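PDB 2WLR: putative thiosulfate sulfurtransferase YNJE from Escherichia coli, which catalyses sulfur transfer from thiosulfate to cyanide, giving thiocyanate and sulfite, as a monomeric periplasmic enzyme built from rhodanese domains. Local coordinates for residues Thr25-Phe30 / Asn50-Trp55; Gln63-Ile68 / Gln96-Thr101. All coordinates share one frame; numbering follows the deposited sequence.

Interaction 1: residues Thr25-Phe30 / Asn50-Trp55; sequences TRPSAF and NLSASW
At the C-terminal ends of two neighbouring parallel strands of the first rhodanese domain, the loop after strand 21-24 meets the loop after strand 49-50, and Thr25 lies against Leu51, Ser52 and Ala53. Ala53 N donates to Thr25 O (3.1 Å, N-H...O angle 163°). The same carbonyl takes a CA-H...O contact from Ser52 CA, while Thr25 CA makes its own to Leu51 O at 3.3 Å. Backbone pairing thus runs on past the strand ends. Thr25 OG1 bonds Tyr82 O on strand 79-82, the neighbour of strand 21-24 in the same parallel sheet. Ser52 swings OG opposite its amide nitrogen (chi1 -176°), to 3.4 Å from Pro27 CA, and its CB rests against Arg26 O. One water bridges the two loops: it donates to Thr25 O, accepts from Ser54 N and bonds Ser52 OG at 2.8 Å; Ser52 OG also shares a hydrogen bond with Ser54 OG (2.8 Å). Pro27 holds the N-cap position of helix 28-32, and in its first turn Ser28 sets CB at the edge of the Trp55 indole, 4.3 Å from CZ2. On one face of that ring lies Ser52 CB. A second water accepts from Ser28 N and, weakly, from Trp55 NE1. The Asn50 side chain reaches across to the Arg26 carbonyl and the start of the helix, and an alanine here would probably leave a gap beside Arg26 and Ser28. The Arg26 guanidinium makes a salt bridge to Asp24 through NH2.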
loop_
_atom_site.group_PDB
_atom_site.type_symbol
_atom_site.label_atom_id
_atom_site.label_comp_id
_atom_site.label_asym_id
_atom_site.label_seq_id
_atom_site.Cartn_x
_atom_site.Cartn_y
_atom_site.Cartn_z
ATOM N N THR A 25 -14.979 -2.672 -12.543
ATOM C CA THR A 25 -13.992 -2.678 -13.619
ATOM C C THR A 25 -13.161 -1.398 -13.744
ATOM O O THR A 25 -12.343 -1.273 -14.643
ATOM C CB THR A 25 -14.663 -3.008 -14.964
ATOM O OG1 THR A 25 -15.477 -1.912 -15.368
ATOM C CG2 THR A 25 -15.471 -4.331 -14.877
ATOM N N ARG A 26 -13.324 -0.491 -12.782
ATOM C CA ARG A 26 -12.589 0.756 -12.782
ATOM C C ARG A 26 -11.190 0.570 -12.173
ATOM O O ARG A 26 -10.958 -0.381 -11.478
ATOM C CB ARG A 26 -13.341 1.758 -11.905
ATOM C CG ARG A 26 -14.708 2.111 -12.421
ATOM C CD ARG A 26 -15.435 3.067 -11.514
ATOM N NE ARG A 26 -15.646 2.450 -10.224
ATOM C CZ ARG A 26 -16.128 3.090 -9.162
ATOM N NH1 ARG A 26 -16.440 4.383 -9.228
ATOM N NH2 ARG A 26 -16.247 2.468 -8.023
ATOM N N PRO A 27 -10.292 1.526 -12.380
ATOM C CA PRO A 27 -9.015 1.474 -11.668
ATOM C C PRO A 27 -9.225 1.468 -10.151
ATOM O O PRO A 27 -10.236 1.948 -9.624
ATOM C CB PRO A 27 -8.307 2.755 -12.113
ATOM C CG PRO A 27 -8.887 3.049 -13.431
ATOM C CD PRO A 27 -10.318 2.630 -13.361
ATOM N N SER A 28 -8.244 0.955 -9.442
ATOM C CA SER A 28 -8.391 0.757 -8.012
ATOM C C SER A 28 -8.577 2.046 -7.210
ATOM O O SER A 28 -9.161 2.035 -6.163
ATOM C CB SER A 28 -7.239 -0.072 -7.447
ATOM O OG SER A 28 -6.010 0.626 -7.524
ATOM N N ALA A 29 -8.071 3.165 -7.720
ATOM C CA ALA A 29 -8.253 4.409 -7.032
ATOM C C ALA A 29 -9.719 4.667 -6.769
ATOM O O ALA A 29 -10.103 5.069 -5.680
ATOM C CB ALA A 29 -7.681 5.540 -7.830
ATOM N N PHE A 30 -10.542 4.386 -7.770
ATOM C CA PHE A 30 -11.984 4.647 -7.654
ATOM C C PHE A 30 -12.650 3.564 -6.813
ATOM O O PHE A 30 -13.509 3.851 -5.991
ATOM C CB PHE A 30 -12.621 4.831 -9.029
ATOM C CG PHE A 30 -11.950 5.892 -9.865
ATOM C CD1 PHE A 30 -11.760 7.157 -9.359
ATOM C CD2 PHE A 30 -11.459 5.591 -11.108
ATOM C CE1 PHE A 30 -11.114 8.137 -10.095
ATOM C CE2 PHE A 30 -10.826 6.568 -11.867
ATOM C CZ PHE A 30 -10.651 7.833 -11.352
ATOM N N ASN A 50 -12.567 -6.034 -7.437
ATOM C CA ASN A 50 -11.988 -5.058 -8.363
ATOM C C ASN A 50 -11.204 -5.846 -9.406
ATOM O O ASN A 50 -10.205 -6.539 -9.089
ATOM C CB ASN A 50 -11.056 -4.120 -7.620
ATOM C CG ASN A 50 -10.618 -2.878 -8.444
ATOM O OD1 ASN A 50 -11.294 -2.466 -9.445
ATOM N ND2 ASN A 50 -9.542 -2.302 -8.035
ATOM N N LEU A 51 -11.614 -5.681 -10.646
ATOM C CA LEU A 51 -10.872 -6.241 -11.773
ATOM C C LEU A 51 -10.813 -5.150 -12.808
ATOM O O LEU A 51 -11.708 -5.025 -13.653
ATOM C CB LEU A 51 -11.533 -7.505 -12.326
ATOM C CG LEU A 51 -10.753 -8.262 -13.407
ATOM C CD1 LEU A 51 -9.358 -8.688 -12.952
ATOM C CD2 LEU A 51 -11.535 -9.491 -13.902
ATOM N N SER A 52 -9.804 -4.312 -12.702
ATOM C CA SER A 52 -9.691 -3.155 -13.580
ATOM C C SER A 52 -9.411 -3.580 -15.007
ATOM O O SER A 52 -8.457 -4.341 -15.243
ATOM C CB SER A 52 -8.621 -2.233 -13.085
ATOM O OG SER A 52 -8.582 -1.078 -13.871
ATOM N N ALA A 53 -10.158 -3.049 -15.965
ATOM C CA ALA A 53 -9.897 -3.371 -17.377
ATOM C C ALA A 53 -8.473 -3.002 -17.757
ATOM O O ALA A 53 -7.888 -3.653 -18.586
ATOM C CB ALA A 53 -10.877 -2.676 -18.316
ATOM N N SER A 54 -7.918 -1.956 -17.144
ATOM C CA SER A 54 -6.539 -1.525 -17.398
ATOM C C SER A 54 -5.480 -2.531 -16.972
ATOM O O SER A 54 -4.329 -2.396 -17.377
ATOM C CB SER A 54 -6.269 -0.192 -16.706
ATOM O OG SER A 54 -6.334 -0.314 -15.299
ATOM N N TRP A 55 -5.848 -3.533 -16.175
ATOM C CA TRP A 55 -4.892 -4.567 -15.810
ATOM C C TRP A 55 -4.802 -5.711 -16.778
ATOM O O TRP A 55 -3.844 -6.480 -16.715
ATOM C CB TRP A 55 -5.271 -5.220 -14.480
ATOM C CG TRP A 55 -5.435 -4.314 -13.309
ATOM C CD1 TRP A 55 -4.953 -3.063 -13.163
ATOM C CD2 TRP A 55 -6.096 -4.642 -12.093
ATOM N NE1 TRP A 55 -5.324 -2.559 -11.928
ATOM C CE2 TRP A 55 -5.994 -3.534 -11.241
ATOM C CE3 TRP A 55 -6.755 -5.777 -11.640
ATOM C CZ2 TRP A 55 -6.620 -3.517 -9.978
ATOM C CZ3 TRP A 55 -7.322 -5.767 -10.403
ATOM C CH2 TRP A 55 -7.252 -4.641 -9.589
HETATM O O HOH W 1 -10.007 0.246 -15.903
HETATM O O HOH W 2 -5.391 0.405 -10.190
#

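Interaction 2: residues Gln63-Ile68 / Gln96-Thr101; sequences QLNAWI and QKAGLT
Ile68 carries this contact: its CD1 lies 3.5 Å from Ala98 CB, a close fit for two methyl carbons, and equally 3.5 Å from Leu100 CD1. Ile68 keeps CG1 anti to its carbonyl carbon (chi1 -69°) and then extends it, chi2 168°, which carries the terminal methyl out from helix 61-70 to meet both partners. The Ile68 and Leu100 side chains run alongside each other in opposite senses. One turn earlier Leu64, with CG anti to the backbone N (chi1 -178°), brings CD2 to 4.1 Å from the same Ala98 methyl. No direct hydrogen bond crosses here; beside the apolar cluster one water donates both to Asn65 OD1 (2.5 Å) and to Ala98 O (3.0 Å). Ala98 and Leu100 flank Gly99, whose positive phi ends helix 85-97 in a Schellman motif and lets the chain turn so that both side chains face helix 61-70. Farther back along helix 85-97, Leu64 touches Arg94 and Ile68 touches Leu95, so the cluster lies where the C-terminal end of helix 85-97 meets helix 61-70, just before the chain enters strand 103-105 at the edge of the sheet.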
loop_
_atom_site.group_PDB
_atom_site.type_symbol
_atom_site.label_atom_id
_atom_site.label_comp_id
_atom_site.label_asym_id
_atom_site.label_seq_id
_atom_site.Cartn_x
_atom_site.Cartn_y
_atom_site.Cartn_z
ATOM N N GLN A 63 -2.776 -16.122 -14.624
ATOM C CA GLN A 63 -3.002 -15.099 -13.613
ATOM C C GLN A 63 -4.486 -14.772 -13.423
ATOM O O GLN A 63 -4.943 -14.619 -12.289
ATOM C CB GLN A 63 -2.222 -13.854 -13.943
ATOM C CG GLN A 63 -0.736 -14.026 -13.652
ATOM C CD GLN A 63 0.138 -12.943 -14.254
ATOM O OE1 GLN A 63 -0.181 -12.363 -15.283
ATOM N NE2 GLN A 63 1.289 -12.703 -13.618
ATOM N N LEU A 64 -5.253 -14.704 -14.504
ATOM C CA LEU A 64 -6.698 -14.490 -14.378
ATOM C C LEU A 64 -7.406 -15.713 -13.752
ATOM O O LEU A 64 -8.325 -15.554 -12.941
ATOM C CB LEU A 64 -7.343 -14.120 -15.713
ATOM C CG LEU A 64 -8.858 -13.827 -15.660
ATOM C CD1 LEU A 64 -9.232 -12.734 -14.646
ATOM C CD2 LEU A 64 -9.359 -13.512 -17.077
ATOM N N ASN A 65 -6.978 -16.916 -14.119
ATOM C CA ASN A 65 -7.554 -18.105 -13.513
ATOM C C ASN A 65 -7.270 -18.104 -12.018
ATOM O O ASN A 65 -8.150 -18.463 -11.228
ATOM C CB ASN A 65 -6.973 -19.371 -14.159
ATOM C CG ASN A 65 -7.533 -19.643 -15.534
ATOM O OD1 ASN A 65 -8.602 -19.139 -15.914
ATOM N ND2 ASN A 65 -6.816 -20.482 -16.300
ATOM N N ALA A 66 -6.046 -17.772 -11.647
ATOM C CA ALA A 66 -5.669 -17.667 -10.243
ATOM C C ALA A 66 -6.545 -16.653 -9.494
ATOM O O ALA A 66 -7.008 -16.890 -8.379
ATOM C CB ALA A 66 -4.208 -17.335 -10.125
ATOM N N TRP A 67 -6.791 -15.517 -10.129
ATOM C CA TRP A 67 -7.591 -14.474 -9.509
ATOM C C TRP A 67 -9.022 -14.945 -9.322
ATOM O O TRP A 67 -9.646 -14.753 -8.271
ATOM C CB TRP A 67 -7.532 -13.226 -10.404
ATOM C CG TRP A 67 -8.239 -12.025 -9.859
ATOM C CD1 TRP A 67 -7.664 -11.006 -9.148
ATOM C CD2 TRP A 67 -9.601 -11.694 -10.034
ATOM N NE1 TRP A 67 -8.627 -10.085 -8.825
ATOM C CE2 TRP A 67 -9.816 -10.460 -9.368
ATOM C CE3 TRP A 67 -10.688 -12.310 -10.663
ATOM C CZ2 TRP A 67 -11.071 -9.859 -9.287
ATOM C CZ3 TRP A 67 -11.934 -11.702 -10.611
ATOM C CH2 TRP A 67 -12.112 -10.466 -9.918
ATOM N N ILE A 68 -9.576 -15.589 -10.331
ATOM C CA ILE A 68 -10.926 -16.134 -10.238
ATOM C C ILE A 68 -11.015 -17.129 -9.070
ATOM O O ILE A 68 -11.929 -17.022 -8.248
ATOM C CB ILE A 68 -11.349 -16.770 -11.580
ATOM C CG1 ILE A 68 -11.551 -15.669 -12.655
ATOM C CG2 ILE A 68 -12.627 -17.615 -11.415
ATOM C CD1 ILE A 68 -11.692 -16.204 -14.079
ATOM N N GLN A 96 -15.501 -14.370 -19.988
ATOM C CA GLN A 96 -16.128 -15.405 -20.835
ATOM C C GLN A 96 -15.098 -16.436 -21.286
ATOM O O GLN A 96 -15.325 -17.635 -21.162
ATOM C CB GLN A 96 -16.793 -14.782 -22.065
ATOM C CG GLN A 96 -18.062 -13.998 -21.762
ATOM C CD GLN A 96 -18.597 -13.243 -22.968
ATOM O OE1 GLN A 96 -17.875 -12.972 -23.931
ATOM N NE2 GLN A 96 -19.858 -12.869 -22.905
ATOM N N LYS A 97 -13.956 -15.964 -21.756
ATOM C CA LYS A 97 -12.890 -16.860 -22.218
ATOM C C LYS A 97 -12.294 -17.654 -21.052
ATOM O O LYS A 97 -11.773 -18.757 -21.256
ATOM C CB LYS A 97 -11.832 -16.073 -22.979
ATOM C CG LYS A 97 -12.314 -15.586 -24.331
ATOM C CD LYS A 97 -11.422 -14.480 -24.873
ATOM C CE LYS A 97 -11.952 -13.841 -26.153
ATOM N NZ LYS A 97 -11.046 -12.735 -26.633
ATOM N N ALA A 98 -12.395 -17.115 -19.831
ATOM C CA ALA A 98 -11.968 -17.827 -18.621
ATOM C C ALA A 98 -12.966 -18.887 -18.150
ATOM O O ALA A 98 -12.668 -19.638 -17.251
ATOM C CB ALA A 98 -11.699 -16.819 -17.478
ATOM N N GLY A 99 -14.167 -18.914 -18.715
ATOM C CA GLY A 99 -15.132 -19.946 -18.382
ATOM C C GLY A 99 -16.361 -19.535 -17.585
ATOM O O GLY A 99 -17.223 -20.379 -17.313
ATOM N N LEU A 100 -16.474 -18.268 -17.192
ATOM C CA LEU A 100 -17.622 -17.860 -16.375
ATOM C C LEU A 100 -18.835 -17.814 -17.262
ATOM O O LEU A 100 -18.764 -17.234 -18.347
ATOM C CB LEU A 100 -17.401 -16.494 -15.727
ATOM C CG LEU A 100 -16.418 -16.523 -14.576
ATOM C CD1 LEU A 100 -15.044 -16.707 -15.107
ATOM C CD2 LEU A 100 -16.488 -15.244 -13.707
ATOM N N THR A 101 -19.940 -18.411 -16.807
ATOM C CA THR A 101 -21.120 -18.611 -17.675
ATOM C C THR A 101 -22.299 -17.670 -17.437
ATOM O O THR A 101 -23.263 -17.687 -18.198
ATOM C CB THR A 101 -21.622 -20.074 -17.583
ATOM O OG1 THR A 101 -22.086 -20.332 -16.270
ATOM C CG2 THR A 101 -20.487 -21.058 -17.898
HETATM O O HOH W 3 -10.818 -19.820 -14.863
#

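Both contacts belong to the first rhodanese domain, on the same side of the chain's centre, with their own centres about 16 Å apart. Along the chain they follow in series: interaction 1 closes at Trp55, and interaction 2 opens at Gln63 in helix 61-70. Interaction 1 joins loops at the ends of strands 21-24 and 49-50, whereas interaction 2 joins helix 61-70 to the end of helix 85-97. They meet directly, since Leu51 packs on Leu64 and Trp67, and Asn50 O approaches Trp67 CZ2 at 3.4 Å. Helix 61-70 therefore touches both the edge of the sheet and the neighbouring helix, and both contacts lie away from the persulfide-forming Cys365, which belongs to the third rhodanese range.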